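Local coordinates for protein imidazoleglycerol-phosphate dehydratase (Staphylococcus aureus subsp. aureus, PDB 2AE8) that catalyses the dehydration of imidazoleglycerol phosphate to imidazoleacetol phosphate, the sixth step of histidine biosynthesis, as a metal-dependent lyase, at residues Y141-A146 with T175-L180; E162-A167 with A192-F197. All blocks are in the same frame, centred on the assembly; numbering follows the deposited sequence. Where two conformers were deposited one is given.

Interaction 1 of 2, residues Y141-A146 with T175-L180; sequences YLSFNA and TTHIDL
Ser143 sets its CB over one face of the His177 imidazole, a CH-pi contact with CB 3.5 Å from the ring centroid and displaced toward the rim. Its OG is swung away from its own backbone N (chi1 180°) and accepts the amide of Asn145, with ND2 2.9 Å from OG and the oxygen close to the amide plane. The same ND2 reaches Ile178 O at 3.3 Å, coming from above the carbonyl plane at an N-H...O angle of 143°. Asn145 N approaches that oxygen from the opposite face, so one carbonyl is gripped by the backbone and side-chain nitrogens of a single residue. Beside it the Asp179 carboxylate lies nearly coplanar with the amide, the planes 10° apart, and Asn145 CB is 3.3 Å from Asp179 OD1. A water donates to Asp179 OD1 and, weakly, to Asn145 O.

Beneath these groups run two parallel strands in register, a beta-alpha-beta crossover through helix 159-171, Tyr141 opposite Thr175 through Asn145 opposite Asp179, joined by a ladder including Ser143 N to Thr176 O at 2.9 Å. The other face, with Leu142, Phe144, Thr176 and Ile178, is largely apolar and turned toward helices 159-171 and 186-205. There Ile178 CD1 touches both Leu142 CD1 and Phe144 CD1, 4.0 Å from the latter. Strand 141-145 is the outermost strand of its four-stranded sheet within the chain, and 175-182 lies inside it.

A second subunit meets the polar face: its Arg182 bonds to His177 ND1 and forms a salt bridge with Asp179 OD1, while its Asp126 O is bonded to His177 NE2. Arg131 of the same chain pairs with Asp179 OD2. With both carboxylate oxygens facing arginines, Asp179 is probably held as the anion, which suits a polar, charge-matched subunit interface.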
loop_
_atom_site.group_PDB
_atom_site.type_symbol
_atom_site.label_atom_id
_atom_site.label_comp_id
_atom_site.label_asym_id
_atom_site.label_seq_id
_atom_site.Cartn_x
_atom_site.Cartn_y
_atom_site.Cartn_z
ATOM N N TYR B 141 -7.881 39.786 10.599
ATOM C CA TYR B 141 -7.698 38.349 10.315
ATOM C C TYR B 141 -7.908 38.065 8.832
ATOM O O TYR B 141 -8.944 38.427 8.273
ATOM C CB TYR B 141 -8.688 37.472 11.116
ATOM C CG TYR B 141 -8.282 36.009 11.114
ATOM C CD1 TYR B 141 -8.596 35.166 10.037
ATOM C CD2 TYR B 141 -7.544 35.481 12.172
ATOM C CE1 TYR B 141 -8.174 33.831 10.022
ATOM C CE2 TYR B 141 -7.132 34.152 12.178
ATOM C CZ TYR B 141 -7.451 33.341 11.103
ATOM O OH TYR B 141 -7.033 32.044 11.134
ATOM N N LEU B 142 -6.939 37.378 8.226
ATOM C CA LEU B 142 -7.032 36.929 6.828
ATOM C C LEU B 142 -6.832 35.423 6.715
ATOM O O LEU B 142 -5.808 34.894 7.165
ATOM C CB LEU B 142 -5.954 37.597 5.973
ATOM C CG LEU B 142 -5.836 37.131 4.519
ATOM C CD1 LEU B 142 -7.102 37.422 3.663
ATOM C CD2 LEU B 142 -4.593 37.692 3.862
ATOM N N SER B 143 -7.786 34.766 6.062
ATOM C CA SER B 143 -7.634 33.375 5.650
ATOM C C SER B 143 -7.507 33.356 4.125
ATOM O O SER B 143 -8.475 33.585 3.409
ATOM C CB SER B 143 -8.834 32.569 6.141
ATOM O OG SER B 143 -8.721 31.223 5.759
ATOM N N PHE B 144 -6.282 33.145 3.638
ATOM C CA PHE B 144 -5.993 33.216 2.208
ATOM C C PHE B 144 -5.793 31.800 1.683
ATOM O O PHE B 144 -4.831 31.131 2.053
ATOM C CB PHE B 144 -4.714 34.041 1.985
ATOM C CG PHE B 144 -4.427 34.334 0.535
ATOM C CD1 PHE B 144 -4.932 35.483 -0.067
ATOM C CD2 PHE B 144 -3.665 33.442 -0.238
ATOM C CE1 PHE B 144 -4.675 35.755 -1.403
ATOM C CE2 PHE B 144 -3.402 33.708 -1.571
ATOM C CZ PHE B 144 -3.904 34.874 -2.153
ATOM N N ASN B 145 -6.700 31.341 0.837
ATOM C CA ASN B 145 -6.714 29.934 0.426
ATOM C C ASN B 145 -6.802 29.891 -1.082
ATOM O O ASN B 145 -7.893 29.729 -1.638
ATOM C CB ASN B 145 -7.946 29.256 1.016
ATOM C CG ASN B 145 -8.048 29.440 2.513
ATOM O OD1 ASN B 145 -7.361 28.767 3.273
ATOM N ND2 ASN B 145 -8.897 30.379 2.946
ATOM N N ALA B 146 -5.668 30.120 -1.737
ATOM C CA ALA B 146 -5.600 30.196 -3.186
ATOM C C ALA B 146 -4.188 29.828 -3.636
ATOM O O ALA B 146 -3.234 30.564 -3.366
ATOM C CB ALA B 146 -5.951 31.616 -3.657
ATOM N N THR B 175 -11.991 41.112 9.015
ATOM C CA THR B 175 -11.854 39.654 8.954
ATOM C C THR B 175 -12.211 39.292 7.511
ATOM O O THR B 175 -13.298 39.656 7.026
ATOM C CB THR B 175 -12.796 38.935 9.940
ATOM O OG1 THR B 175 -12.500 39.358 11.276
ATOM C CG2 THR B 175 -12.606 37.417 9.859
ATOM N N THR B 176 -11.304 38.615 6.814
ATOM C CA THR B 176 -11.522 38.308 5.387
ATOM C C THR B 176 -11.119 36.866 5.065
ATOM O O THR B 176 -10.052 36.429 5.476
ATOM C CB THR B 176 -10.745 39.304 4.486
ATOM O OG1 THR B 176 -11.252 40.630 4.708
ATOM C CG2 THR B 176 -10.887 38.958 2.994
ATOM N N HIS B 177 -11.993 36.141 4.360
ATOM C CA HIS B 177 -11.658 34.818 3.824
ATOM C C HIS B 177 -11.648 34.895 2.304
ATOM O O HIS B 177 -12.662 35.229 1.687
ATOM C CB HIS B 177 -12.660 33.756 4.305
ATOM C CG HIS B 177 -12.460 33.341 5.742
ATOM N ND1 HIS B 177 -12.222 32.037 6.113
ATOM C CD2 HIS B 177 -12.441 34.065 6.888
ATOM C CE1 HIS B 177 -12.058 31.970 7.423
ATOM N NE2 HIS B 177 -12.199 33.187 7.919
ATOM N N ILE B 178 -10.497 34.573 1.714
ATOM C CA ILE B 178 -10.351 34.505 0.265
ATOM C C ILE B 178 -10.172 33.038 -0.143
ATOM O O ILE B 178 -9.282 32.347 0.372
ATOM C CB ILE B 178 -9.139 35.348 -0.209
ATOM C CG1 ILE B 178 -9.408 36.851 0.045
ATOM C CG2 ILE B 178 -8.815 35.044 -1.676
ATOM C CD1 ILE B 178 -8.251 37.766 -0.279
ATOM N N ASP B 179 -11.015 32.579 -1.064
ATOM C CA ASP B 179 -11.004 31.180 -1.503
ATOM C C ASP B 179 -11.039 31.112 -3.028
ATOM O O ASP B 179 -11.960 31.640 -3.656
ATOM C CB ASP B 179 -12.231 30.428 -0.957
ATOM C CG ASP B 179 -12.065 29.981 0.495
ATOM O OD1 ASP B 179 -11.270 29.042 0.726
ATOM O OD2 ASP B 179 -12.750 30.526 1.411
ATOM N N LEU B 180 -10.044 30.455 -3.613
ATOM C CA LEU B 180 -10.072 30.143 -5.022
ATOM C C LEU B 180 -10.758 28.804 -5.124
ATOM O O LEU B 180 -10.162 27.780 -4.781
ATOM C CB LEU B 180 -8.647 29.999 -5.554
ATOM C CG LEU B 180 -8.176 30.749 -6.797
ATOM C CD1 LEU B 180 -6.969 30.007 -7.414
ATOM C CD2 LEU B 180 -9.263 31.026 -7.819
HETATM O O HOH W 1 -10.142 27.261 -0.892
#

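Interaction 2 of 2, residues E162-A167 with A192-F197; sequences EEFFRA and AIFKAF
Four phenylalanines form an aromatic cluster between two nearly parallel helices in the buried core of the beta-alpha-beta sandwich. Helices 159-171 and 186-205 pack side by side in this sandwich, and the axes of their short segments lie 12.3 Å from each other. That spacing is bridged by side chains alone, with no hydrogen bond across the gap.

Phe165 is the central wedge. Its ring enters between Phe194 and Phe197 and offers an edge to a face of each. CZ stands 3.5 Å above the Phe194 plane, over the centre of that ring, with the two planes at 51°. Toward Phe197 the planes open to 65°, and Phe165 CE1 comes 3.6 Å from Phe197 CD2 as the two side chains pass antiparallel to one another. Phe197 extends with CG anti to the backbone N (chi1 173°), which brings its ring face against Phe165. Ile193, one turn earlier, closes on the same ring with its CG2 branch, 3.7 Å from Phe165 CE2.

Phe164 adds a fourth ring. Its side chain crosses that of Phe194 at about a right angle, and its CD2 lies over the centre of one face of its neighbour Phe165. Leu67 and Thr94, on helices 61-74 and 90-111, touch Phe164, while Met66 and Phe70 touch Phe194 and Phe197, so the cluster also meets these two helices.

The helix that gives Phe164 and Phe165 to the cluster also supplies Glu163, a ligand of the second manganese, and Phe194 belongs to a run implicated by similarity in substrate binding. Phe194 CE1 is touched by both Phe164 CE2 and Phe165 CZ, each at 3.6 Å.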
loop_
_atom_site.group_PDB
_atom_site.type_symbol
_atom_site.label_atom_id
_atom_site.label_comp_id
_atom_site.label_asym_id
_atom_site.label_seq_id
_atom_site.Cartn_x
_atom_site.Cartn_y
_atom_site.Cartn_z
ATOM N N GLU B 162 -0.898 37.655 -2.099
ATOM C CA GLU B 162 -1.225 37.403 -0.685
ATOM C C GLU B 162 -0.608 38.481 0.226
ATOM O O GLU B 162 -1.229 38.914 1.196
ATOM C CB GLU B 162 -0.738 36.020 -0.257
ATOM C CG GLU B 162 -1.145 35.624 1.158
ATOM C CD GLU B 162 -0.689 34.205 1.505
ATOM O OE1 GLU B 162 0.008 33.586 0.668
ATOM O OE2 GLU B 162 -1.018 33.728 2.617
ATOM N N GLU B 163 0.616 38.907 -0.071
ATOM C CA GLU B 163 1.230 39.993 0.714
ATOM C C GLU B 163 0.401 41.284 0.695
ATOM O O GLU B 163 0.303 41.968 1.712
ATOM C CB GLU B 163 2.652 40.273 0.242
ATOM C CG GLU B 163 3.537 39.024 0.305
ATOM C CD GLU B 163 3.447 38.311 1.664
ATOM O OE1 GLU B 163 2.946 37.152 1.723
ATOM O OE2 GLU B 163 3.847 38.923 2.672
ATOM N N PHE B 164 -0.201 41.592 -0.455
ATOM C CA PHE B 164 -1.023 42.799 -0.605
ATOM C C PHE B 164 -2.282 42.686 0.241
ATOM O O PHE B 164 -2.607 43.595 1.011
ATOM C CB PHE B 164 -1.413 43.037 -2.065
ATOM C CG PHE B 164 -2.334 44.218 -2.245
ATOM C CD1 PHE B 164 -1.824 45.524 -2.205
ATOM C CD2 PHE B 164 -3.698 44.035 -2.415
ATOM C CE1 PHE B 164 -2.661 46.629 -2.350
ATOM C CE2 PHE B 164 -4.556 45.137 -2.554
ATOM C CZ PHE B 164 -4.033 46.440 -2.515
ATOM N N PHE B 165 -2.980 41.555 0.118
ATOM C CA PHE B 165 -4.201 41.341 0.868
ATOM C C PHE B 165 -4.025 41.254 2.377
ATOM O O PHE B 165 -4.875 41.754 3.123
ATOM C CB PHE B 165 -5.029 40.182 0.282
ATOM C CG PHE B 165 -5.717 40.560 -0.997
ATOM C CD1 PHE B 165 -6.741 41.503 -0.990
ATOM C CD2 PHE B 165 -5.294 40.045 -2.213
ATOM C CE1 PHE B 165 -7.359 41.895 -2.181
ATOM C CE2 PHE B 165 -5.917 40.428 -3.412
ATOM C CZ PHE B 165 -6.952 41.355 -3.389
ATOM N N ARG B 166 -2.922 40.652 2.808
ATOM C CA ARG B 166 -2.529 40.632 4.212
ATOM C C ARG B 166 -2.326 42.049 4.759
ATOM O O ARG B 166 -2.801 42.367 5.844
ATOM C CB ARG B 166 -1.270 39.772 4.416
ATOM C CG ARG B 166 -0.773 39.700 5.862
ATOM C CD ARG B 166 -0.520 38.264 6.349
ATOM N NE ARG B 166 0.635 37.626 5.720
ATOM C CZ ARG B 166 0.598 36.478 5.042
ATOM N NH1 ARG B 166 1.715 35.989 4.525
ATOM N NH2 ARG B 166 -0.542 35.810 4.889
ATOM N N ALA B 167 -1.630 42.889 3.997
ATOM C CA ALA B 167 -1.354 44.279 4.400
ATOM C C ALA B 167 -2.658 45.093 4.511
ATOM O O ALA B 167 -2.877 45.783 5.501
ATOM C CB ALA B 167 -0.373 44.949 3.422
ATOM N N ALA B 192 -10.096 37.555 -10.563
ATOM C CA ALA B 192 -11.304 37.138 -9.834
ATOM C C ALA B 192 -11.216 37.480 -8.344
ATOM O O ALA B 192 -12.188 37.954 -7.744
ATOM C CB ALA B 192 -11.580 35.623 -10.033
ATOM N N ILE B 193 -10.050 37.245 -7.740
ATOM C CA ILE B 193 -9.843 37.563 -6.316
ATOM C C ILE B 193 -9.957 39.088 -6.039
ATOM O O ILE B 193 -10.634 39.505 -5.098
ATOM C CB ILE B 193 -8.484 37.042 -5.810
ATOM C CG1 ILE B 193 -8.470 35.493 -5.754
ATOM C CG2 ILE B 193 -8.127 37.653 -4.424
ATOM C CD1 ILE B 193 -7.069 34.928 -5.568
ATOM N N PHE B 194 -9.288 39.904 -6.850
ATOM C CA PHE B 194 -9.414 41.363 -6.720
ATOM C C PHE B 194 -10.840 41.847 -6.939
ATOM O O PHE B 194 -11.328 42.671 -6.169
ATOM C CB PHE B 194 -8.455 42.105 -7.654
ATOM C CG PHE B 194 -7.125 42.390 -7.045
ATOM C CD1 PHE B 194 -6.927 43.553 -6.294
ATOM C CD2 PHE B 194 -6.061 41.502 -7.215
ATOM C CE1 PHE B 194 -5.688 43.836 -5.720
ATOM C CE2 PHE B 194 -4.790 41.768 -6.641
ATOM C CZ PHE B 194 -4.604 42.948 -5.886
ATOM N N LYS B 195 -11.518 41.329 -7.958
ATOM C CA LYS B 195 -12.909 41.694 -8.203
ATOM C C LYS B 195 -13.823 41.320 -7.030
ATOM O O LYS B 195 -14.619 42.136 -6.560
ATOM C CB LYS B 195 -13.444 41.095 -9.513
ATOM C CG LYS B 195 -12.860 41.721 -10.821
ATOM C CD LYS B 195 -13.511 41.145 -12.115
ATOM C CE LYS B 195 -15.055 41.311 -12.137
ATOM N NZ LYS B 195 -15.643 41.001 -13.494
ATOM N N ALA B 196 -13.709 40.085 -6.553
ATOM C CA ALA B 196 -14.545 39.608 -5.466
ATOM C C ALA B 196 -14.280 40.350 -4.160
ATOM O O ALA B 196 -15.219 40.697 -3.470
ATOM C CB ALA B 196 -14.369 38.096 -5.269
ATOM N N PHE B 197 -13.018 40.560 -3.801
ATOM C CA PHE B 197 -12.716 41.292 -2.577
ATOM C C PHE B 197 -13.302 42.713 -2.618
ATOM O O PHE B 197 -13.911 43.164 -1.651
ATOM C CB PHE B 197 -11.208 41.395 -2.342
ATOM C CG PHE B 197 -10.848 42.285 -1.166
ATOM C CD1 PHE B 197 -10.929 41.802 0.134
ATOM C CD2 PHE B 197 -10.467 43.623 -1.369
ATOM C CE1 PHE B 197 -10.614 42.611 1.225
ATOM C CE2 PHE B 197 -10.164 44.445 -0.288
ATOM C CZ PHE B 197 -10.228 43.938 1.016
#

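From the N-terminal side, strand 141-145 comes first, followed by helix 159-171, strand 175-182 and helix 186-205. Interaction 1 closes the loop from 146 to 175, which carries helix 159-171; interaction 2 closes that from 167 to 192, which carries strand 175-182. Their segments alternate, so the two loops cross, and each contact spans an element used by the other. Together they lay two helices against one sheet. Ile178 touches both helices, its CD1 3.8 Å from Phe165 CG and its CG2 3.9 Å from Ile193 CG2, while Phe144 and Leu142 rest on Glu162 and Arg166 of the first helix.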